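Side-chain contacts in putative glycosyl hydrolase (Parabacteroides distasonis, PDB 4QHZ), which probably acts as a hydrolase of the 3-keto-disaccharide hydrolase (DUF1080) family and binds magnesium: residues 117-122 against 236-241; 95-100 against 222-227. One frame throughout, in Å; residues are numbered along the deposited sequence.

Contact 1: residues 117-122 against 236-241; sequences GNSGIF and ISFRNI. With MG (magnesium ion), chain I.
Ser119, Ile236 and Phe238 meet in the interior of a concanavalin-like beta-sandwich. Strand 119-123 belongs to one sheet and strand 237-245 to the other. No hydrogen bond joins the two segments. The contact is van der Waals packing, and Gly117 takes part with its CA.

The apolar part rests on Ile236. Its CG1 sits between the backbone N and the carbonyl carbon (chi1 70°). This directs the long branch to Ser119, where CD1 lies 3.7 Å from Ser119 CB. The short branch goes to the residues just before the strand, with Ile236 CG2 3.7 Å from Gly117 CA. Val131 of the adjacent strand 127-131 packs on Ile236 too.

At the Ser119 hydroxyl the contact turns to an aromatic edge. Phe238 reaches across from its sheet with the far rim of its ring. Ser119 OG lies in the ring plane at that edge, not over a face. The same oxygen makes a probable hydrogen bond with Gln227 O, outside the two segments, which gives this buried hydroxyl a polar partner. Ile101 and Trp103 of strand 97-104 also touch Phe238.

The magnesium lies on the side of strand 119-123 facing away from the second sheet. Asn118 OD1 binds it at 2.1 Å and the backbone Ser119 O at 2.2 Å. Glu128, Gln130, Gln227 and a water complete six ligands. Ser119 thus serves both sides of its strand: its carbonyl holds the metal, while its OG stands 3.6 Å from Phe238 CZ.

Contact 2: residues 95-100 against 222-227; sequences NDFQMH and GPIILQ. With MG (magnesium ion), chain I.
One methyl, Ile224 CD1, meets both an aromatic ring and a selenium atom, those of Phe97 and Met99. Met99 is a selenomethionine, so atom SE stands where sulfur would be. These three buried side chains carry the contact.

Phe97 and Ile224 point at each other across the gap between the sheets. The far end of the ring receives the methyl: Phe97 CZ is 3.6 Å from Ile224 CD1, and both ring neighbours of CZ lie slightly farther off. The methyl comes in obliquely. The ring also meets that of Tyr172 on strand 165-177, with planes at about 30°.

Met99 runs alongside Ile224, the two side chains antiparallel. Its SE is 4.0 Å from Ile224 CD1. The chain bends at chi3 (119°), which carries the terminal methyl along the other branch, with Met99 CE 4.1 Å from Ile224 CG2. Ile224 therefore offers both branches, CD1 to Phe97 and Met99 and CG2 to Met99.

The backbones stay well apart, with the CA atoms of Met99 and Ile224 9.8 Å from each other. This is face-to-face packing between the two sheets of a beta-sandwich. Ile121 of strand 119-123 also packs on Ile224. Farther along the same segment, Gln227 is a magnesium ligand. Gln98, on the opposite side of strand 97-104, hydrogen-bonds through OE1 to Val197 N of a second subunit. Just before the strand, Asp96 forms a salt bridge with Arg184 of a third subunit.

No polar bond crosses between the segments. Close apolar fit and burial, rather than directional bonding, hold Ile224 against Phe97 and Met99.

In the fold
Contacts 1 and 2 have centres 12 Å apart and lie in the same sandwich interior. Their segments alternate along the chain: 95-100, 117-122, 222-227, 236-241. Strands 97-104 and 237-245 are antiparallel neighbours in one sheet. Strands 119-123 and 225-226 are antiparallel neighbours in the other. Each contact therefore joins the same two sheets. A probable hydrogen bond between Phe122 N and Ile225 O (2.8 Å) also ties the segments together. Segments 117-122 and 222-227 give one metal site ligands from two neighbouring strands or their ends. The site belongs to the smaller sheet, whose other face forms the core with the larger sheet.

Contact 1: residues 117-122 against 236-241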
ATOM      1  N   GLY C 117      34.176   6.898  -5.726  1.00 20.85           N
ATOM      2  CA  GLY C 117      33.188   7.022  -6.785  1.00 21.08           C
ATOM      3  C   GLY C 117      31.800   7.381  -6.279  1.00 20.52           C
ATOM      4  O   GLY C 117      30.797   6.902  -6.810  1.00 19.33           O
ATOM      5  N   ASN C 118      31.745   8.235  -5.258  1.00 20.74           N
ATOM      6  CA  ASN C 118      30.477   8.653  -4.659  1.00 20.31           C
ATOM      7  C   ASN C 118      29.809   9.746  -5.477  1.00 22.00           C
ATOM      8  O   ASN C 118      30.390  10.810  -5.700  1.00 21.39           O
ATOM      9  CB  ASN C 118      30.696   9.138  -3.219  1.00 22.13           C
ATOM     10  CG  ASN C 118      29.400   9.251  -2.414  1.00 22.73           C
ATOM     11  OD1 ASN C 118      28.307   9.453  -2.957  1.00 23.00           O
ATOM     12  ND2 ASN C 118      29.523   9.124  -1.102  1.00 23.21           N
ATOM     13  N   SER C 119      28.596   9.461  -5.943  1.00 22.49           N
ATOM     14  CA  SER C 119      27.696  10.476  -6.462  1.00 21.19           C
ATOM     15  C   SER C 119      26.309  10.114  -5.959  1.00 22.02           C
ATOM     16  O   SER C 119      26.179   9.470  -4.919  1.00 22.87           O
ATOM     17  CB  SER C 119      27.754  10.545  -7.990  1.00 21.47           C
ATOM     18  OG  SER C 119      26.927  11.588  -8.490  1.00 19.85           O
ATOM     19  N   GLY C 120      25.270  10.504  -6.682  1.00 23.28           N
ATOM     20  CA  GLY C 120      23.917  10.145  -6.290  1.00 23.28           C
ATOM     21  C   GLY C 120      22.872  10.864  -7.095  1.00 24.12           C
ATOM     22  O   GLY C 120      23.148  11.898  -7.707  1.00 25.56           O
ATOM     23  N   ILE C 121      21.676  10.290  -7.115  1.00 24.09           N
ATOM     24  CA  ILE C 121      20.541  10.863  -7.815  1.00 23.91           C
ATOM     25  C   ILE C 121      19.514  11.278  -6.769  1.00 22.10           C
ATOM     26  O   ILE C 121      18.891  10.420  -6.139  1.00 21.65           O
ATOM     27  CB  ILE C 121      19.936   9.862  -8.820  1.00 22.92           C
ATOM     28  CG1 ILE C 121      20.987   9.418  -9.842  1.00 26.55           C
ATOM     29  CG2 ILE C 121      18.745  10.461  -9.549  1.00 23.99           C
ATOM     30  CD1 ILE C 121      21.374   7.963  -9.726  1.00 28.57           C
ATOM     31  N   PHE C 122      19.353  12.583  -6.574  1.00 21.90           N
ATOM     32  CA  PHE C 122      18.365  13.104  -5.630  1.00 23.08           C
ATOM     33  C   PHE C 122      17.026  13.282  -6.323  1.00 23.67           C
ATOM     34  O   PHE C 122      16.851  14.193  -7.138  1.00 22.59           O
ATOM     35  CB  PHE C 122      18.819  14.429  -5.024  1.00 24.21           C
ATOM     36  CG  PHE C 122      19.855  14.282  -3.944  1.00 23.46           C
ATOM     37  CD1 PHE C 122      21.179  14.010  -4.265  1.00 23.63           C
ATOM     38  CD2 PHE C 122      19.508  14.431  -2.610  1.00 23.87           C
ATOM     39  CE1 PHE C 122      22.140  13.884  -3.274  1.00 23.99           C
ATOM     40  CE2 PHE C 122      20.459  14.304  -1.619  1.00 24.98           C
ATOM     41  CZ  PHE C 122      21.778  14.031  -1.950  1.00 25.20           C
ATOM     42  N   ILE C 236      33.327  10.204 -11.432  1.00 25.54           N
ATOM     43  CA  ILE C 236      32.601   9.246 -12.263  1.00 24.36           C
ATOM     44  C   ILE C 236      32.026   9.941 -13.502  1.00 23.61           C
ATOM     45  O   ILE C 236      31.926  11.170 -13.556  1.00 24.61           O
ATOM     46  CB  ILE C 236      31.493   8.493 -11.489  1.00 24.28           C
ATOM     47  CG1 ILE C 236      30.328   9.400 -11.136  1.00 23.84           C
ATOM     48  CG2 ILE C 236      32.048   7.838 -10.226  1.00 24.14           C
ATOM     49  CD1 ILE C 236      29.083   8.610 -10.798  1.00 26.62           C
ATOM     50  N   SER C 237      31.665   9.144 -14.500  1.00 22.59           N
ATOM     51  CA  SER C 237      31.072   9.667 -15.728  1.00 24.40           C
ATOM     52  C   SER C 237      29.647   9.147 -15.919  1.00 25.65           C
ATOM     53  O   SER C 237      29.301   8.071 -15.435  1.00 26.26           O
ATOM     54  CB  SER C 237      31.941   9.298 -16.931  1.00 22.83           C
ATOM     55  OG  SER C 237      33.163  10.015 -16.900  1.00 21.71           O
ATOM     56  N   PHE C 238      28.840   9.919 -16.640  1.00 24.75           N
ATOM     57  CA  PHE C 238      27.447   9.595 -16.894  1.00 23.50           C
ATOM     58  C   PHE C 238      27.146   9.554 -18.394  1.00 24.16           C
ATOM     59  O   PHE C 238      27.806  10.232 -19.181  1.00 24.23           O
ATOM     60  CB  PHE C 238      26.545  10.646 -16.259  1.00 22.67           C
ATOM     61  CG  PHE C 238      26.557  10.647 -14.753  1.00 21.96           C
ATOM     62  CD1 PHE C 238      25.712   9.814 -14.043  1.00 21.14           C
ATOM     63  CD2 PHE C 238      27.390  11.503 -14.057  1.00 20.98           C
ATOM     64  CE1 PHE C 238      25.708   9.819 -12.664  1.00 22.17           C
ATOM     65  CE2 PHE C 238      27.397  11.512 -12.680  1.00 23.42           C
ATOM     66  CZ  PHE C 238      26.554  10.668 -11.978  1.00 21.64           C
ATOM     67  N   ARG C 239      26.140   8.772 -18.778  1.00 21.93           N
ATOM     68  CA  ARG C 239      25.624   8.786 -20.142  1.00 21.68           C
ATOM     69  C   ARG C 239      24.183   8.302 -20.172  1.00 21.41           C
ATOM     70  O   ARG C 239      23.672   7.778 -19.183  1.00 21.82           O
ATOM     71  CB  ARG C 239      26.462   7.905 -21.061  1.00 22.39           C
ATOM     72  CG  ARG C 239      26.195   6.421 -20.875  1.00 23.38           C
ATOM     73  CD  ARG C 239      27.032   5.542 -21.790  1.00 25.18           C
ATOM     74  NE  ARG C 239      26.607   4.147 -21.693  1.00 25.92           N
ATOM     75  CZ  ARG C 239      27.149   3.141 -22.369  1.00 26.55           C
ATOM     76  NH1 ARG C 239      28.154   3.363 -23.202  1.00 27.22           N
ATOM     77  NH2 ARG C 239      26.682   1.909 -22.210  1.00 27.21           N
ATOM     78  N   ASN C 240      23.537   8.493 -21.320  1.00 21.38           N
ATOM     79  CA  ASN C 240      22.191   7.982 -21.584  1.00 21.44           C
ATOM     80  C   ASN C 240      21.207   8.242 -20.436  1.00 22.43           C
ATOM     81  O   ASN C 240      20.742   7.314 -19.775  1.00 20.22           O
ATOM     82  CB  ASN C 240      22.244   6.491 -21.911  1.00 21.84           C
ATOM     83  CG  ASN C 240      20.911   5.948 -22.413  1.00 21.63           C
ATOM     84  OD1 ASN C 240      20.053   6.700 -22.880  1.00 24.28           O
ATOM     85  ND2 ASN C 240      20.732   4.640 -22.319  1.00 20.17           N
ATOM     86  N   ILE C 241      20.898   9.518 -20.216  1.00 21.61           N
ATOM     87  CA  ILE C 241      19.948   9.906 -19.192  1.00 21.95           C
ATOM     88  C   ILE C 241      18.654  10.360 -19.854  1.00 22.56           C
ATOM     89  O   ILE C 241      18.656  11.298 -20.656  1.00 22.64           O
ATOM     90  CB  ILE C 241      20.495  11.032 -18.302  1.00 22.55           C
ATOM     91  CG1 ILE C 241      21.920  10.694 -17.851  1.00 22.82           C
ATOM     92  CG2 ILE C 241      19.573  11.256 -17.112  1.00 22.37           C
ATOM     93  CD1 ILE C 241      22.549  11.725 -16.937  1.00 22.86           C
TER
HETATM   94 MG    MG I 302      26.295   9.849  -2.737  1.00 15.65          MG
HETATM   95  O   HOH W   1      26.024  10.032  -0.805  1.00 21.33           O

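Contact 2: residues 95-100 against 222-227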
ATOM      1  N   ASN C  95       7.319  15.260 -10.836  1.00 23.24           N
ATOM      2  CA  ASN C  95       6.562  14.594  -9.778  1.00 23.40           C
ATOM      3  C   ASN C  95       6.707  13.078  -9.873  1.00 22.50           C
ATOM      4  O   ASN C  95       7.667  12.541  -9.328  1.00 21.93           O
ATOM      5  CB  ASN C  95       5.109  15.040  -9.820  1.00 25.03           C
ATOM      6  CG  ASN C  95       4.947  16.458  -9.329  1.00 28.66           C
ATOM      7  OD1 ASN C  95       5.317  16.778  -8.193  1.00 38.22           O
ATOM      8  ND2 ASN C  95       4.405  17.318 -10.171  1.00 30.50           N
ATOM      9  N   ASP C  96       5.769  12.397 -10.540  1.00 21.30           N
ATOM     10  CA  ASP C  96       5.896  10.967 -10.776  1.00 22.99           C
ATOM     11  C   ASP C  96       6.656  10.779 -12.067  1.00 24.10           C
ATOM     12  O   ASP C  96       6.403  11.483 -13.045  1.00 22.30           O
ATOM     13  CB  ASP C  96       4.541  10.272 -10.903  1.00 23.63           C
ATOM     14  CG  ASP C  96       3.627  10.522  -9.721  1.00 23.63           C
ATOM     15  OD1 ASP C  96       4.104  10.626  -8.577  1.00 23.64           O
ATOM     16  OD2 ASP C  96       2.406  10.604  -9.946  1.00 24.40           O
ATOM     17  N   PHE C  97       7.586   9.833 -12.086  1.00 22.42           N
ATOM     18  CA  PHE C  97       8.363   9.609 -13.295  1.00 22.38           C
ATOM     19  C   PHE C  97       9.043   8.251 -13.334  1.00 20.82           C
ATOM     20  O   PHE C  97       9.230   7.589 -12.314  1.00 22.08           O
ATOM     21  CB  PHE C  97       9.424  10.716 -13.473  1.00 21.50           C
ATOM     22  CG  PHE C  97      10.378  10.839 -12.325  1.00 21.04           C
ATOM     23  CD1 PHE C  97      11.518  10.048 -12.259  1.00 22.26           C
ATOM     24  CD2 PHE C  97      10.147  11.758 -11.314  1.00 20.98           C
ATOM     25  CE1 PHE C  97      12.402  10.169 -11.198  1.00 23.36           C
ATOM     26  CE2 PHE C  97      11.027  11.887 -10.257  1.00 21.60           C
ATOM     27  CZ  PHE C  97      12.154  11.090 -10.197  1.00 23.06           C
ATOM     28  N   GLN C  98       9.431   7.887 -14.544  1.00 21.17           N
ATOM     29  CA  GLN C  98      10.348   6.800 -14.801  1.00 22.22           C
ATOM     30  C   GLN C  98      11.615   7.421 -15.363  1.00 21.59           C
ATOM     31  O   GLN C  98      11.543   8.334 -16.174  1.00 21.93           O
ATOM     32  CB  GLN C  98       9.728   5.843 -15.793  1.00 24.01           C
ATOM     33  CG  GLN C  98      10.711   4.939 -16.485  1.00 25.38           C
ATOM     34  CD  GLN C  98      10.074   4.101 -17.562  1.00 24.37           C
ATOM     35  OE1 GLN C  98       9.005   4.419 -18.089  1.00 24.94           O
ATOM     36  NE2 GLN C  98      10.739   3.021 -17.906  1.00 25.64           N
HETATM   37  N   MSE C  99      12.765   6.909 -14.936  1.00 20.87           N
HETATM   38  CA  MSE C  99      14.060   7.482 -15.262  1.00 22.62           C
HETATM   39  C   MSE C  99      15.086   6.448 -15.626  1.00 21.89           C
HETATM   40  O   MSE C  99      15.091   5.356 -15.059  1.00 19.82           O
HETATM   41  CB  MSE C  99      14.562   8.121 -13.977  1.00 26.40           C
HETATM   42  CG  MSE C  99      15.154   9.482 -14.184  1.00 30.43           C
HETATM   43 SE   MSE C  99      16.186   9.879 -12.552  0.75 30.59          SE
HETATM   44  CE  MSE C  99      17.888  10.031 -13.535  1.00 31.41           C
ATOM     45  N   HIS C 100      15.985   6.796 -16.546  1.00 20.55           N
ATOM     46  CA  HIS C 100      17.097   5.939 -16.923  1.00 20.48           C
ATOM     47  C   HIS C 100      18.391   6.732 -16.802  1.00 21.54           C
ATOM     48  O   HIS C 100      18.443   7.897 -17.178  1.00 19.39           O
ATOM     49  CB  HIS C 100      16.911   5.433 -18.349  1.00 20.60           C
ATOM     50  CG  HIS C 100      17.931   4.422 -18.782  1.00 21.86           C
ATOM     51  ND1 HIS C 100      17.731   3.063 -18.668  1.00 20.07           N
ATOM     52  CD2 HIS C 100      19.154   4.575 -19.345  1.00 21.54           C
ATOM     53  CE1 HIS C 100      18.791   2.423 -19.128  1.00 19.29           C
ATOM     54  NE2 HIS C 100      19.666   3.317 -19.552  1.00 20.57           N
ATOM     55  N   GLY C 222      10.117  18.718  -8.001  1.00 21.83           N
ATOM     56  CA  GLY C 222      11.528  19.012  -7.825  1.00 23.45           C
ATOM     57  C   GLY C 222      12.390  18.475  -8.955  1.00 24.10           C
ATOM     58  O   GLY C 222      11.990  17.548  -9.664  1.00 25.79           O
ATOM     59  N   PRO C 223      13.590  19.046  -9.121  1.00 25.06           N
ATOM     60  CA  PRO C 223      14.483  18.593 -10.173  1.00 25.23           C
ATOM     61  C   PRO C 223      15.161  17.285  -9.795  1.00 24.60           C
ATOM     62  O   PRO C 223      15.031  16.819  -8.664  1.00 24.17           O
ATOM     63  CB  PRO C 223      15.516  19.715 -10.246  1.00 26.80           C
ATOM     64  CG  PRO C 223      15.592  20.234  -8.846  1.00 27.31           C
ATOM     65  CD  PRO C 223      14.193  20.121  -8.309  1.00 26.55           C
ATOM     66  N   ILE C 224      15.864  16.697 -10.749  1.00 25.12           N
ATOM     67  CA  ILE C 224      16.800  15.629 -10.464  1.00 26.10           C
ATOM     68  C   ILE C 224      18.138  16.303 -10.200  1.00 24.74           C
ATOM     69  O   ILE C 224      18.613  17.070 -11.031  1.00 26.16           O
ATOM     70  CB  ILE C 224      16.921  14.639 -11.635  1.00 26.54           C
ATOM     71  CG1 ILE C 224      15.549  14.093 -12.050  1.00 28.47           C
ATOM     72  CG2 ILE C 224      17.850  13.491 -11.276  1.00 27.23           C
ATOM     73  CD1 ILE C 224      14.838  13.284 -10.983  1.00 31.60           C
ATOM     74  N   ILE C 225      18.726  16.044  -9.039  1.00 23.63           N
ATOM     75  CA  ILE C 225      20.036  16.578  -8.708  1.00 23.20           C
ATOM     76  C   ILE C 225      21.063  15.454  -8.734  1.00 23.32           C
ATOM     77  O   ILE C 225      20.850  14.403  -8.124  1.00 23.47           O
ATOM     78  CB  ILE C 225      20.069  17.251  -7.320  1.00 23.10           C
ATOM     79  CG1 ILE C 225      18.949  18.291  -7.196  1.00 23.96           C
ATOM     80  CG2 ILE C 225      21.435  17.890  -7.071  1.00 23.40           C
ATOM     81  CD1 ILE C 225      18.884  18.978  -5.839  1.00 24.50           C
ATOM     82  N   LEU C 226      22.166  15.683  -9.444  1.00 22.44           N
ATOM     83  CA  LEU C 226      23.298  14.766  -9.450  1.00 22.32           C
ATOM     84  C   LEU C 226      24.375  15.303  -8.513  1.00 23.18           C
ATOM     85  O   LEU C 226      24.782  16.466  -8.599  1.00 20.83           O
ATOM     86  CB  LEU C 226      23.849  14.573 -10.866  1.00 22.87           C
ATOM     87  CG  LEU C 226      22.907  13.905 -11.874  1.00 23.78           C
ATOM     88  CD1 LEU C 226      23.555  13.805 -13.249  1.00 24.73           C
ATOM     89  CD2 LEU C 226      22.481  12.519 -11.407  1.00 25.49           C
ATOM     90  N   GLN C 227      24.847  14.431  -7.635  1.00 23.79           N
ATOM     91  CA  GLN C 227      25.717  14.827  -6.536  1.00 24.89           C
ATOM     92  C   GLN C 227      27.199  14.903  -6.928  1.00 22.68           C
ATOM     93  O   GLN C 227      27.745  13.982  -7.533  1.00 25.73           O
ATOM     94  CB  GLN C 227      25.540  13.840  -5.384  1.00 24.02           C
ATOM     95  CG  GLN C 227      26.344  14.140  -4.124  1.00 24.00           C
ATOM     96  CD  GLN C 227      26.256  12.996  -3.127  1.00 23.89           C
ATOM     97  OE1 GLN C 227      26.580  11.853  -3.449  1.00 21.05           O
ATOM     98  NE2 GLN C 227      25.801  13.292  -1.916  1.00 26.74           N
TER
HETATM   99 MG    MG I 302      26.295   9.849  -2.737  1.00 15.65          MG
HETATM  100  O   HOH W   1      26.024  10.032  -0.805  1.00 21.33           O